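Local coordinates for protein chitinase A (Pteris ryukyuensis, PDB 4RL3) that probably hydrolyses the glycosidic bonds of chitin, this chain being the family GH18 catalytic domain, a TIM barrel, of a longer chitinase, at residues A61-I66 with N112-D117; V20-G25 with S71-M76; A10-V15 with Y52-V57; I177-F182 with K212-F217; D117-D122 with N149-A154. One frame throughout, in Å; residues are numbered along the deposited sequence.

Contact 1: residues A61-I66 with N112-D117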
# COMPACT_ATOMS: atom_id res chain seq x y z
N ALA A 61 -0.77 20.59 3.56
CA ALA A 61 -0.69 21.54 2.43
C ALA A 61 -0.07 20.90 1.19
O ALA A 61 -0.51 21.19 0.07
CB ALA A 61 0.10 22.76 2.84
N ALA A 62 0.92 20.02 1.38
CA ALA A 62 1.53 19.28 0.27
C ALA A 62 0.55 18.32 -0.40
O ALA A 62 0.55 18.19 -1.62
CB ALA A 62 2.78 18.53 0.72
N VAL A 63 -0.28 17.64 0.40
CA VAL A 63 -1.29 16.74 -0.17
C VAL A 63 -2.31 17.54 -0.96
O VAL A 63 -2.68 17.17 -2.08
CB VAL A 63 -2.03 15.91 0.91
CG1 VAL A 63 -3.19 15.13 0.27
CG2 VAL A 63 -1.07 14.97 1.63
N GLN A 64 -2.78 18.64 -0.38
CA GLN A 64 -3.81 19.45 -1.01
C GLN A 64 -3.28 20.00 -2.33
O GLN A 64 -3.99 19.99 -3.35
CB GLN A 64 -4.19 20.59 -0.07
CG GLN A 64 -5.38 21.41 -0.49
CD GLN A 64 -5.80 22.40 0.59
OE1 GLN A 64 -4.95 22.94 1.31
NE2 GLN A 64 -7.10 22.62 0.73
N ALA A 65 -2.03 20.43 -2.32
CA ALA A 65 -1.40 21.03 -3.50
C ALA A 65 -1.22 20.04 -4.64
O ALA A 65 -1.56 20.35 -5.78
CB ALA A 65 -0.06 21.66 -3.15
N ILE A 66 -0.70 18.85 -4.37
CA ILE A 66 -0.49 17.88 -5.45
C ILE A 66 -1.84 17.46 -6.04
O ILE A 66 -1.96 17.31 -7.25
CB ILE A 66 0.39 16.67 -5.02
CG1 ILE A 66 1.03 16.01 -6.24
CG2 ILE A 66 -0.37 15.69 -4.14
CD1 ILE A 66 2.12 16.84 -6.90
N ASN A 112 -9.21 13.32 7.39
CA ASN A 112 -9.74 14.66 7.23
C ASN A 112 -8.66 15.73 7.34
O ASN A 112 -8.70 16.70 6.59
CB ASN A 112 -10.86 14.91 8.24
CG ASN A 112 -12.12 14.15 7.88
OD1 ASN A 112 -12.35 13.84 6.71
ND2 ASN A 112 -12.95 13.86 8.88
N GLN A 113 -7.69 15.54 8.22
CA GLN A 113 -6.61 16.50 8.39
C GLN A 113 -5.72 16.60 7.16
O GLN A 113 -5.33 17.71 6.75
CB GLN A 113 -5.74 16.14 9.59
CG GLN A 113 -4.63 17.15 9.88
CD GLN A 113 -3.67 16.71 10.95
OE1 GLN A 113 -3.74 15.59 11.47
NE2 GLN A 113 -2.72 17.60 11.27
N TYR A 114 -5.38 15.45 6.59
CA TYR A 114 -4.43 15.35 5.48
C TYR A 114 -5.11 15.25 4.10
O TYR A 114 -4.42 15.11 3.09
CB TYR A 114 -3.46 14.18 5.71
CG TYR A 114 -2.33 14.57 6.63
CD1 TYR A 114 -2.51 14.62 8.00
CD2 TYR A 114 -1.07 14.91 6.12
CE1 TYR A 114 -1.49 15.01 8.84
CE2 TYR A 114 -0.04 15.29 6.96
CZ TYR A 114 -0.25 15.34 8.32
OH TYR A 114 0.77 15.75 9.17
N HIS A 115 -6.44 15.38 4.04
CA HIS A 115 -7.18 15.39 2.76
C HIS A 115 -6.99 14.07 2.01
O HIS A 115 -6.80 14.04 0.80
CB HIS A 115 -6.72 16.56 1.87
CG HIS A 115 -6.43 17.82 2.62
ND1 HIS A 115 -7.40 18.54 3.27
CD2 HIS A 115 -5.26 18.47 2.84
CE1 HIS A 115 -6.85 19.60 3.85
NE2 HIS A 115 -5.55 19.57 3.60
N LEU A 116 -7.05 12.97 2.75
CA LEU A 116 -6.75 11.66 2.17
C LEU A 116 -7.99 10.99 1.59
O LEU A 116 -9.12 11.39 1.83
CB LEU A 116 -6.10 10.77 3.23
CG LEU A 116 -4.85 11.35 3.91
CD1 LEU A 116 -4.29 10.39 4.94
CD2 LEU A 116 -3.78 11.70 2.89
N ASP A 117 -7.74 9.91 0.85
CA ASP A 117 -8.76 9.23 0.06
C ASP A 117 -8.96 7.77 0.43
O ASP A 117 -9.87 7.12 -0.10
CB ASP A 117 -8.34 9.30 -1.41
CG ASP A 117 -8.34 10.71 -1.94
OD1 ASP A 117 -9.46 11.24 -2.13
OD2 ASP A 117 -7.25 11.30 -2.12
O HOH W 1 -3.98 21.88 4.08
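Q64 of helix 60-69 lies against the imidazole of H115, the residue at which the chain leaves the helical path of 96-114. Q64 CG stands anti to the backbone N (chi1 -172°) and the chain stays extended beyond it, carrying the amide past the ring. At the base, CB packs on H115 CD2 at 3.8 Å. Further out, CD comes over one face of the imidazole, 4.1 Å from H115 NE2, with amide and ring planes 20° apart. At the tip, OE1 accepts a 3.1 Å hydrogen bond from a water that also sits in the ring plane, at its edge, 2.8 Å from H115 NE2. Q113 O lies over the opposite face, so the ring is held between a backbone carbonyl and an amide.

Deeper in, V63 is pressed toward the helix end. Its CG1 meets Y114 O at 3.1 Å, a tight approach of methyl to carbonyl, and L116 CD2 at 4.4 Å, while CG2 touches the edge of the Y114 ring. A branched, compact valine suits this place, since it reaches all three; the Y114 hydroxyl is bonded to N55. H115 itself has positive phi, which turns the chain toward strand 118-123, and K67 binds its carbonyl. An alanine at H115 is likely to deprive the water of its second partner and the Q64 amide of the ring beneath it, leaving the amide freer to turn. No direct hydrogen bond joins the segments: valine packing and one water carry the contact, so its polar link depends on that water.

Contact 2: residues V20-G25 with S71-M76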
# COMPACT_ATOMS: atom_id res chain seq x y z
N VAL A 20 8.10 12.78 -7.85
CA VAL A 20 7.61 11.57 -8.51
C VAL A 20 6.92 11.89 -9.83
O VAL A 20 6.00 12.70 -9.87
CB VAL A 20 6.62 10.81 -7.61
CG1 VAL A 20 6.21 9.49 -8.26
CG2 VAL A 20 7.24 10.55 -6.25
N PRO A 21 7.34 11.22 -10.92
CA PRO A 21 6.71 11.45 -12.22
C PRO A 21 5.22 11.08 -12.15
O PRO A 21 4.88 10.02 -11.64
CB PRO A 21 7.47 10.50 -13.17
CG PRO A 21 8.73 10.16 -12.46
CD PRO A 21 8.43 10.23 -11.00
N ILE A 22 4.37 11.99 -12.63
CA ILE A 22 2.91 11.79 -12.65
C ILE A 22 2.41 11.88 -14.10
O ILE A 22 2.47 12.94 -14.73
CB ILE A 22 2.18 12.84 -11.79
CG1 ILE A 22 2.60 12.72 -10.31
CG2 ILE A 22 0.67 12.70 -11.93
CD1 ILE A 22 2.33 13.96 -9.49
N ASN A 23 1.93 10.76 -14.63
CA ASN A 23 1.34 10.71 -15.96
C ASN A 23 -0.15 11.02 -15.83
O ASN A 23 -0.83 10.42 -15.02
CB ASN A 23 1.54 9.30 -16.54
CG ASN A 23 1.10 9.19 -17.98
OD1 ASN A 23 -0.04 9.50 -18.33
ND2 ASN A 23 2.01 8.73 -18.84
N SER A 24 -0.65 11.96 -16.64
CA SER A 24 -2.05 12.39 -16.52
C SER A 24 -3.09 11.32 -16.90
O SER A 24 -4.29 11.46 -16.59
CB SER A 24 -2.29 13.65 -17.36
OG SER A 24 -2.23 13.37 -18.75
N GLY A 25 -2.63 10.27 -17.57
CA GLY A 25 -3.50 9.24 -18.11
C GLY A 25 -3.76 8.03 -17.24
O GLY A 25 -4.50 7.13 -17.64
N SER A 71 -5.62 16.31 -11.24
CA SER A 71 -6.96 15.83 -10.92
C SER A 71 -7.06 14.30 -10.88
O SER A 71 -8.03 13.76 -10.34
CB SER A 71 -7.98 16.40 -11.90
OG SER A 71 -7.79 15.95 -13.24
N ASN A 72 -6.06 13.61 -11.43
CA ASN A 72 -6.01 12.16 -11.40
C ASN A 72 -5.32 11.60 -10.17
O ASN A 72 -5.21 10.39 -10.06
CB ASN A 72 -5.32 11.63 -12.66
CG ASN A 72 -3.86 12.04 -12.76
OD1 ASN A 72 -3.50 13.18 -12.44
ND2 ASN A 72 -3.01 11.11 -13.19
N VAL A 73 -4.87 12.47 -9.26
CA VAL A 73 -4.14 12.04 -8.06
C VAL A 73 -5.03 11.94 -6.81
O VAL A 73 -5.79 12.86 -6.50
CB VAL A 73 -2.94 12.95 -7.78
CG1 VAL A 73 -2.31 12.64 -6.42
CG2 VAL A 73 -1.90 12.83 -8.90
N LYS A 74 -4.90 10.81 -6.12
CA LYS A 74 -5.43 10.62 -4.77
C LYS A 74 -4.26 10.27 -3.86
O LYS A 74 -3.20 9.84 -4.32
CB LYS A 74 -6.47 9.49 -4.74
CG LYS A 74 -7.79 9.78 -5.44
CD LYS A 74 -8.73 8.60 -5.26
CE LYS A 74 -10.08 8.77 -5.93
NZ LYS A 74 -10.91 7.55 -5.72
N VAL A 75 -4.45 10.47 -2.56
CA VAL A 75 -3.42 10.15 -1.57
C VAL A 75 -4.04 9.30 -0.46
O VAL A 75 -5.05 9.68 0.12
CB VAL A 75 -2.74 11.41 -0.99
CG1 VAL A 75 -1.61 11.03 -0.03
CG2 VAL A 75 -2.18 12.27 -2.12
N MET A 76 -3.46 8.13 -0.22
CA MET A 76 -3.94 7.21 0.81
C MET A 76 -2.89 7.10 1.91
O MET A 76 -1.82 7.69 1.79
CB MET A 76 -4.27 5.84 0.17
CG MET A 76 -5.47 5.87 -0.80
SD MET A 76 -5.02 6.48 -2.43
CE MET A 76 -6.56 6.15 -3.28
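N72 and I22 reach across to loop and strand through differently set first torsions. In N72, CG is placed between the backbone N and the carbonyl carbon (chi1 64°), which lifts the amide off the start of strand 73-81 and toward the loop. In I22, CG1 lies anti to the carbonyl carbon (chi1 -62°), leaving CG2 as the branch that faces V73. The two methyls, I22 CG2 and V73 CG2, meet at 4.0 Å, the side chains crossing at about a right angle. Beta-branched residues fit here, because each offers a methyl close to its backbone; F28 beside I22 and F30 beside V73 extend the apolar patch.

The N72 amide is the polar half of the contact. Its ND2 lies 2.9 Å from N23 O and 3.6 Å from S24 O, and it donates a hydrogen bond to V26 O, just after G25. An asparagine is short enough to stay close to the first two carbonyls while its ND2 serves the third. In the TIM barrel, 20-25 leads into strand 27-36, the parallel neighbour of strand 73-81, so the contact joins two adjacent strand entrances at the N-terminal end of the barrel, away from the active-site face.

Within the loop, N23 OD1 accepts from G25 N at 2.8 Å, in the carbonyl plane and with an N-H...O angle of 159°, forming an Asx turn. Glycine suits the donor position, where a CB would be crowded by N23 OD1. On the outer side, Q267 OE1 accepts from N23 N and its NE2 donates to P21 O.

Contact 3: residues A10-V15 with Y52-V57. With EDO (1,2-ethanediol), chain C.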
# COMPACT_ATOMS: atom_id res chain seq x y z
N ALA A 10 8.32 6.95 4.37
CA ALA A 10 8.71 6.22 5.57
C ALA A 10 10.17 6.38 5.96
O ALA A 10 10.51 6.14 7.12
CB ALA A 10 8.38 4.74 5.43
N LEU A 11 11.03 6.75 5.02
CA LEU A 11 12.47 6.81 5.33
C LEU A 11 12.93 8.15 5.90
O LEU A 11 14.06 8.24 6.40
CB LEU A 11 13.32 6.49 4.10
CG LEU A 11 13.07 5.12 3.45
CD1 LEU A 11 14.19 4.84 2.45
CD2 LEU A 11 12.99 3.99 4.46
N TYR A 12 12.07 9.16 5.87
CA TYR A 12 12.45 10.52 6.27
C TYR A 12 13.71 10.97 5.52
O TYR A 12 14.67 11.46 6.13
CB TYR A 12 12.64 10.63 7.79
CG TYR A 12 11.40 10.38 8.62
CD1 TYR A 12 10.85 9.10 8.73
CD2 TYR A 12 10.77 11.42 9.32
CE1 TYR A 12 9.72 8.86 9.49
CE2 TYR A 12 9.64 11.18 10.10
CZ TYR A 12 9.12 9.91 10.17
OH TYR A 12 7.99 9.69 10.95
N ASN A 13 13.70 10.81 4.20
CA ASN A 13 14.88 11.14 3.40
C ASN A 13 14.71 12.35 2.51
O ASN A 13 15.57 12.63 1.68
CB ASN A 13 15.42 9.92 2.61
CG ASN A 13 14.58 9.55 1.38
OD1 ASN A 13 13.58 10.21 1.04
ND2 ASN A 13 14.99 8.48 0.72
N GLY A 14 13.60 13.07 2.70
CA GLY A 14 13.39 14.32 2.00
C GLY A 14 12.62 14.22 0.71
O GLY A 14 12.34 15.24 0.09
N VAL A 15 12.26 13.02 0.29
CA VAL A 15 11.51 12.87 -0.95
C VAL A 15 10.15 13.55 -0.82
O VAL A 15 9.54 13.57 0.25
CB VAL A 15 11.36 11.38 -1.36
CG1 VAL A 15 10.50 10.61 -0.35
CG2 VAL A 15 10.82 11.26 -2.78
N TYR A 52 3.94 8.24 11.20
CA TYR A 52 5.34 7.84 11.01
C TYR A 52 5.73 7.89 9.53
O TYR A 52 6.41 7.01 9.02
CB TYR A 52 5.62 6.48 11.64
CG TYR A 52 5.39 6.51 13.14
CD1 TYR A 52 6.33 7.08 14.00
CD2 TYR A 52 4.23 6.00 13.70
CE1 TYR A 52 6.11 7.12 15.36
CE2 TYR A 52 4.00 6.04 15.06
CZ TYR A 52 4.95 6.60 15.89
OH TYR A 52 4.72 6.63 17.25
N TRP A 53 5.26 8.93 8.85
CA TRP A 53 5.94 9.39 7.64
C TRP A 53 6.51 10.76 7.92
O TRP A 53 6.23 11.37 8.96
CB TRP A 53 5.01 9.44 6.42
CG TRP A 53 3.93 10.48 6.47
CD1 TRP A 53 3.98 11.76 6.01
CD2 TRP A 53 2.60 10.29 6.97
NE1 TRP A 53 2.77 12.40 6.20
CE2 TRP A 53 1.91 11.51 6.79
CE3 TRP A 53 1.92 9.21 7.54
CZ2 TRP A 53 0.58 11.68 7.17
CZ3 TRP A 53 0.61 9.39 7.92
CH2 TRP A 53 -0.05 10.60 7.73
N GLN A 54 7.30 11.26 6.97
CA GLN A 54 7.96 12.55 7.12
C GLN A 54 6.97 13.69 6.89
O GLN A 54 6.99 14.35 5.85
CB GLN A 54 9.15 12.67 6.17
CG GLN A 54 10.07 13.82 6.53
CD GLN A 54 11.35 13.88 5.71
OE1 GLN A 54 11.38 13.50 4.54
NE2 GLN A 54 12.42 14.37 6.33
N ASN A 55 6.10 13.89 7.88
CA ASN A 55 4.98 14.82 7.73
C ASN A 55 5.35 16.29 7.85
O ASN A 55 4.52 17.16 7.53
CB ASN A 55 3.84 14.48 8.71
CG ASN A 55 4.23 14.69 10.17
OD1 ASN A 55 5.32 14.32 10.59
ND2 ASN A 55 3.32 15.25 10.94
N SER A 56 6.57 16.60 8.29
CA SER A 56 7.06 17.97 8.20
C SER A 56 7.31 18.39 6.74
O SER A 56 7.31 19.59 6.43
CB SER A 56 8.35 18.14 9.00
OG SER A 56 9.41 17.40 8.45
N VAL A 57 7.49 17.39 5.87
CA VAL A 57 7.69 17.59 4.43
C VAL A 57 6.40 17.27 3.67
O VAL A 57 5.92 18.08 2.87
CB VAL A 57 8.86 16.73 3.91
CG1 VAL A 57 8.99 16.81 2.40
CG2 VAL A 57 10.15 17.18 4.59
C1 EDO C . 8.36 3.53 2.17
O1 EDO C . 8.11 4.95 2.12
C2 EDO C . 9.81 3.22 2.55
O2 EDO C . 10.71 3.58 1.51
O HOH W 2 8.59 5.42 9.15
O HOH W 3 6.44 11.82 11.91
O HOH W 4 9.61 12.34 2.76
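Y12 and Q54 slide past each other in opposite directions, ring against aliphatic chain. The tyrosine's CD2 meets Q54 CG at 3.7 Å, and Q54 CA lies over one face of the ring, whose plane makes 56° with the amide. An extended chain, with CG anti to the backbone N (chi1 -165°), takes the amide onward beneath the loop, where OE1 receives G14 N at 2.9 Å, in the carbonyl plane and on a lone pair, though the bond is bent, 139° at the hydrogen. Glutamine therefore does two jobs here, with methylenes for the ring and a carbonyl for the turn.

Around this centre, water bridges the backbones: one molecule donates to A10 O and to Y52 O, and another, in the plane of the Y12 ring, lies 2.8 Å from Y12 OH and within hydrogen-bonding distance of W53 O. Further out, N13 OD1 accepts V15 N at 3.2 Å in an Asx turn, while N13 ND2 is bound to D251 O. The backbone of G14 would jam a side chain against the preceding carbonyl. Q54 is itself the centre of an inverse gamma turn. Both segments belong to loops that follow the first two barrel strands, on the C-terminal face where TIM barrels carry their active sites.

Contact 4: residues I177-F182 with K212-F217. With EDO (1,2-ethanediol), chain D.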
# COMPACT_ATOMS: atom_id res chain seq x y z
N ILE A 177 -12.90 -4.18 -0.22
CA ILE A 177 -11.48 -4.06 -0.51
C ILE A 177 -11.31 -3.90 -2.02
O ILE A 177 -11.56 -4.83 -2.77
CB ILE A 177 -10.69 -5.27 0.02
CG1 ILE A 177 -10.75 -5.31 1.55
CG2 ILE A 177 -9.22 -5.19 -0.42
CD1 ILE A 177 -10.31 -6.61 2.16
N ASP A 178 -10.87 -2.73 -2.44
CA ASP A 178 -10.82 -2.40 -3.86
C ASP A 178 -9.60 -2.93 -4.57
O ASP A 178 -9.68 -3.25 -5.75
CB ASP A 178 -10.87 -0.89 -4.02
CG ASP A 178 -12.06 -0.29 -3.32
OD1 ASP A 178 -13.20 -0.51 -3.82
OD2 ASP A 178 -11.86 0.36 -2.28
N LEU A 179 -8.46 -2.96 -3.87
CA LEU A 179 -7.17 -3.27 -4.51
C LEU A 179 -6.31 -4.14 -3.61
O LEU A 179 -6.31 -3.98 -2.38
CB LEU A 179 -6.42 -1.98 -4.84
CG LEU A 179 -7.07 -1.00 -5.80
CD1 LEU A 179 -6.38 0.34 -5.75
CD2 LEU A 179 -7.08 -1.56 -7.22
N VAL A 180 -5.61 -5.07 -4.24
CA VAL A 180 -4.67 -5.94 -3.56
C VAL A 180 -3.27 -5.57 -4.04
O VAL A 180 -2.89 -5.85 -5.19
CB VAL A 180 -4.99 -7.44 -3.81
CG1 VAL A 180 -3.97 -8.32 -3.09
CG2 VAL A 180 -6.41 -7.76 -3.35
N ASN A 181 -2.53 -4.90 -3.16
CA ASN A 181 -1.14 -4.51 -3.40
C ASN A 181 -0.22 -5.69 -3.07
O ASN A 181 0.52 -5.66 -2.09
CB ASN A 181 -0.71 -3.32 -2.52
CG ASN A 181 -1.32 -1.97 -2.93
OD1 ASN A 181 -2.25 -1.87 -3.75
ND2 ASN A 181 -0.81 -0.93 -2.31
N PHE A 182 -0.27 -6.76 -3.87
CA PHE A 182 0.53 -7.92 -3.57
C PHE A 182 2.01 -7.57 -3.78
O PHE A 182 2.37 -7.00 -4.80
CB PHE A 182 0.14 -9.12 -4.44
CG PHE A 182 0.76 -10.41 -3.99
CD1 PHE A 182 2.06 -10.72 -4.36
CD2 PHE A 182 0.08 -11.27 -3.16
CE1 PHE A 182 2.66 -11.87 -3.93
CE2 PHE A 182 0.69 -12.44 -2.72
CZ PHE A 182 1.98 -12.74 -3.11
N LYS A 212 -8.42 -7.35 -9.12
CA LYS A 212 -8.02 -6.35 -8.14
C LYS A 212 -6.54 -6.45 -7.78
O LYS A 212 -6.06 -5.70 -6.92
CB LYS A 212 -8.85 -6.54 -6.87
CG LYS A 212 -10.33 -6.25 -7.06
CD LYS A 212 -11.10 -6.43 -5.77
CE LYS A 212 -12.48 -5.81 -5.85
NZ LYS A 212 -13.32 -6.19 -4.69
N VAL A 213 -5.81 -7.36 -8.39
CA VAL A 213 -4.46 -7.66 -7.94
C VAL A 213 -3.43 -6.91 -8.79
O VAL A 213 -3.25 -7.18 -9.97
CB VAL A 213 -4.17 -9.19 -7.94
CG1 VAL A 213 -2.78 -9.46 -7.38
CG2 VAL A 213 -5.23 -9.92 -7.12
N LEU A 214 -2.76 -5.94 -8.17
CA LEU A 214 -1.75 -5.13 -8.86
C LEU A 214 -0.40 -5.84 -8.91
O LEU A 214 -0.02 -6.52 -7.97
CB LEU A 214 -1.58 -3.78 -8.17
CG LEU A 214 -2.87 -2.96 -8.00
CD1 LEU A 214 -2.56 -1.71 -7.21
CD2 LEU A 214 -3.51 -2.64 -9.33
N ALA A 215 0.32 -5.68 -10.02
CA ALA A 215 1.70 -6.09 -10.10
C ALA A 215 2.54 -5.07 -9.38
O ALA A 215 2.09 -3.95 -9.14
CB ALA A 215 2.14 -6.21 -11.55
N SER A 216 3.76 -5.44 -9.03
CA SER A 216 4.65 -4.54 -8.31
C SER A 216 6.12 -4.91 -8.42
O SER A 216 6.49 -6.05 -8.79
CB SER A 216 4.27 -4.47 -6.83
OG SER A 216 4.34 -5.75 -6.22
N PHE A 217 6.95 -3.93 -8.09
CA PHE A 217 8.37 -4.11 -7.92
C PHE A 217 8.92 -3.10 -6.93
O PHE A 217 8.25 -2.14 -6.57
CB PHE A 217 9.12 -4.06 -9.27
CG PHE A 217 8.91 -2.80 -10.08
CD1 PHE A 217 9.69 -1.68 -9.86
CD2 PHE A 217 7.96 -2.76 -11.09
CE1 PHE A 217 9.51 -0.52 -10.61
CE2 PHE A 217 7.78 -1.61 -11.85
CZ PHE A 217 8.56 -0.49 -11.59
C1 EDO D . -16.41 0.32 -3.30
O1 EDO D . -15.20 1.04 -3.08
C2 EDO D . -16.48 -0.87 -2.36
O2 EDO D . -16.65 -0.44 -1.00
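K212 stretches back along the 177-182 backbone, whereas the side chains of L214 and N181 lie side by side, pointing the same way. The lysine starts with CG anti to the carbonyl carbon (chi1 -66°) and stays extended, so CG passes D178 O at 3.3 Å and NZ donates to I177 O at 2.9 Å, tilted 28° from the carbonyl plane. A long, unbranched chain suits this span, its methylenes lying along D178 O and its ammonium meeting I177 O. A methionine in its place would probably leave I177 O without this donor.

L214 CD1 touches N181 OD1 at 3.5 Å, an apolar flank for an oxygen whose bond goes to R5, while N181 ND2 binds Y7. V180 CB faces V213 CG2 at 4.1 Å, and F182 CB rests near V213 CG1. Between them the backbones are bridged: V180 N donates to K212 O at 2.8 Å and L214 N to V180 O at 3.0 Å. Beyond, S216 OG donates to F182 O at 2.7 Å, in the carbonyl plane, and accepts from F184 N; a small serine brings its hydroxyl to both. One bridge, V180 with V213, thus joins the sixth and seventh strands of the TIM barrel.

Contact 5: residues D117-D122 with N149-A154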
# COMPACT_ATOMS: atom_id res chain seq x y z
N ASP A 117 -7.74 9.91 0.85
CA ASP A 117 -8.76 9.23 0.06
C ASP A 117 -8.96 7.77 0.43
O ASP A 117 -9.87 7.12 -0.10
CB ASP A 117 -8.34 9.30 -1.41
CG ASP A 117 -8.34 10.71 -1.94
OD1 ASP A 117 -9.46 11.24 -2.13
OD2 ASP A 117 -7.25 11.30 -2.12
N GLY A 118 -8.13 7.23 1.32
CA GLY A 118 -8.19 5.82 1.60
C GLY A 118 -7.08 5.29 2.48
O GLY A 118 -6.18 6.03 2.89
N ILE A 119 -7.18 4.00 2.78
CA ILE A 119 -6.21 3.32 3.63
C ILE A 119 -5.75 2.02 2.99
O ILE A 119 -6.48 1.40 2.22
CB ILE A 119 -6.74 3.04 5.05
CG1 ILE A 119 -7.94 2.07 5.05
CG2 ILE A 119 -7.13 4.35 5.73
CD1 ILE A 119 -8.28 1.50 6.41
N ASP A 120 -4.52 1.64 3.32
CA ASP A 120 -3.88 0.42 2.86
C ASP A 120 -3.44 -0.34 4.11
O ASP A 120 -2.85 0.25 5.02
CB ASP A 120 -2.66 0.79 2.01
CG ASP A 120 -1.84 -0.41 1.61
OD1 ASP A 120 -2.36 -1.25 0.84
OD2 ASP A 120 -0.67 -0.51 2.03
N ILE A 121 -3.72 -1.64 4.15
CA ILE A 121 -3.39 -2.47 5.30
C ILE A 121 -2.07 -3.20 5.06
O ILE A 121 -1.97 -4.06 4.18
CB ILE A 121 -4.50 -3.51 5.57
CG1 ILE A 121 -5.90 -2.87 5.51
CG2 ILE A 121 -4.26 -4.18 6.93
CD1 ILE A 121 -6.17 -1.71 6.45
N ASP A 122 -1.06 -2.88 5.87
CA ASP A 122 0.30 -3.40 5.66
C ASP A 122 0.93 -3.88 6.96
O ASP A 122 2.12 -3.69 7.19
CB ASP A 122 1.18 -2.33 4.99
CG ASP A 122 2.51 -2.86 4.49
OD1 ASP A 122 2.58 -4.06 4.10
OD2 ASP A 122 3.50 -2.06 4.48
N ASN A 149 -18.54 7.05 4.54
CA ASN A 149 -18.14 7.88 3.41
C ASN A 149 -16.83 8.63 3.64
O ASN A 149 -16.61 9.72 3.09
CB ASN A 149 -19.27 8.84 3.03
CG ASN A 149 -20.59 8.11 2.82
OD1 ASN A 149 -20.64 7.14 2.06
ND2 ASN A 149 -21.64 8.53 3.51
N VAL A 150 -15.94 8.03 4.42
CA VAL A 150 -14.68 8.65 4.79
C VAL A 150 -13.57 8.36 3.76
O VAL A 150 -12.66 9.18 3.55
CB VAL A 150 -14.23 8.19 6.20
CG1 VAL A 150 -12.85 8.72 6.54
CG2 VAL A 150 -15.23 8.62 7.26
N ILE A 151 -13.65 7.19 3.13
CA ILE A 151 -12.67 6.76 2.12
C ILE A 151 -13.37 6.26 0.88
O ILE A 151 -14.48 5.74 0.95
CB ILE A 151 -11.74 5.63 2.64
CG1 ILE A 151 -12.52 4.33 2.95
CG2 ILE A 151 -10.94 6.11 3.85
CD1 ILE A 151 -11.63 3.18 3.39
N SER A 152 -12.69 6.41 -0.26
CA SER A 152 -13.13 5.83 -1.53
C SER A 152 -12.35 4.58 -1.90
O SER A 152 -12.82 3.80 -2.72
CB SER A 152 -13.03 6.85 -2.66
OG SER A 152 -11.69 7.25 -2.92
N VAL A 153 -11.16 4.37 -1.32
CA VAL A 153 -10.31 3.23 -1.72
C VAL A 153 -9.71 2.55 -0.50
O VAL A 153 -9.10 3.21 0.33
CB VAL A 153 -9.15 3.66 -2.65
CG1 VAL A 153 -8.36 2.45 -3.16
CG2 VAL A 153 -9.68 4.48 -3.83
N ALA A 154 -9.92 1.24 -0.39
CA ALA A 154 -9.25 0.42 0.62
C ALA A 154 -8.43 -0.65 -0.10
O ALA A 154 -8.89 -1.22 -1.11
CB ALA A 154 -10.24 -0.22 1.58
O HOH W 5 -11.73 9.82 -2.06
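The family GH18 signature DxxDxDxE begins at D117 and runs along strand 118-123; D117, G118 and I119 pair here with S152, just before strand 153-156, and with V153 and A154 on it. D117 O takes two backbone donors at once, S152 N at 2.9 Å and V153 N at 3.3 Å, the latter in the carbonyl plane and the former tilted 30° from it. One rung on, I119 N donates to V153 O at 3.2 Å. Between these bonds G118 CA comes within 3.0 Å of V153 O, a CA-H...O contact; any side chain would run into that carbonyl, so only glycine lets the strands come this close.

The two strands, with helix 131-147 between them, form a beta-alpha-beta unit of the TIM barrel, which explains their parallel register, G118 beside V153 and I119 beside A154. On the helix-facing side I119 CG1 meets I151 CD1 at 4.2 Å. With CG1 set between backbone N and carbonyl carbon (chi1 64°), I151 carries its CD1 to that meeting; the two isoleucines cross obliquely, with I111 and L145 packed against them. I151 CG2 also rests on G118 CA at 3.6 Å, filling the place beside the glycine.

At the strand entrance a water donates to D117 OD1 at 2.7 Å and lies equally near S152 OG. The other carboxylate oxygen of D117 forms a salt bridge with K67, and K74 reaches the S152 hydroxyl. Farther along, inside the barrel, buried D120 is held by Y7, S78 and S155. In GH18 enzymes the glutamate closing this signature is generally the proton donor.

All five contacts fall within the GH18 barrel. Contacts 1, 2 and 5 meet around D117, which contacts 1 and 5 share and whose backbone N is 2.8 Å from V75 O of contact 2; their centres lie 13 to 16 Å apart. Contacts 5 and 4 follow one another round the sheet, 153-156 neighbouring 179-180, and contact 2 adjoins them through strand 73-81, the neighbour of 118-123. Contact 3, about 15 Å from contact 1 between centres, touches it through Y114, W53 and N55. Along the chain contact 2 interleaves with contacts 1 and 3, whereas 1, 5 and 4 come in series. Contacts 1, 2 and 5 thus gather at N-terminal strand ends, while contact 3 joins loops at the C-terminal face.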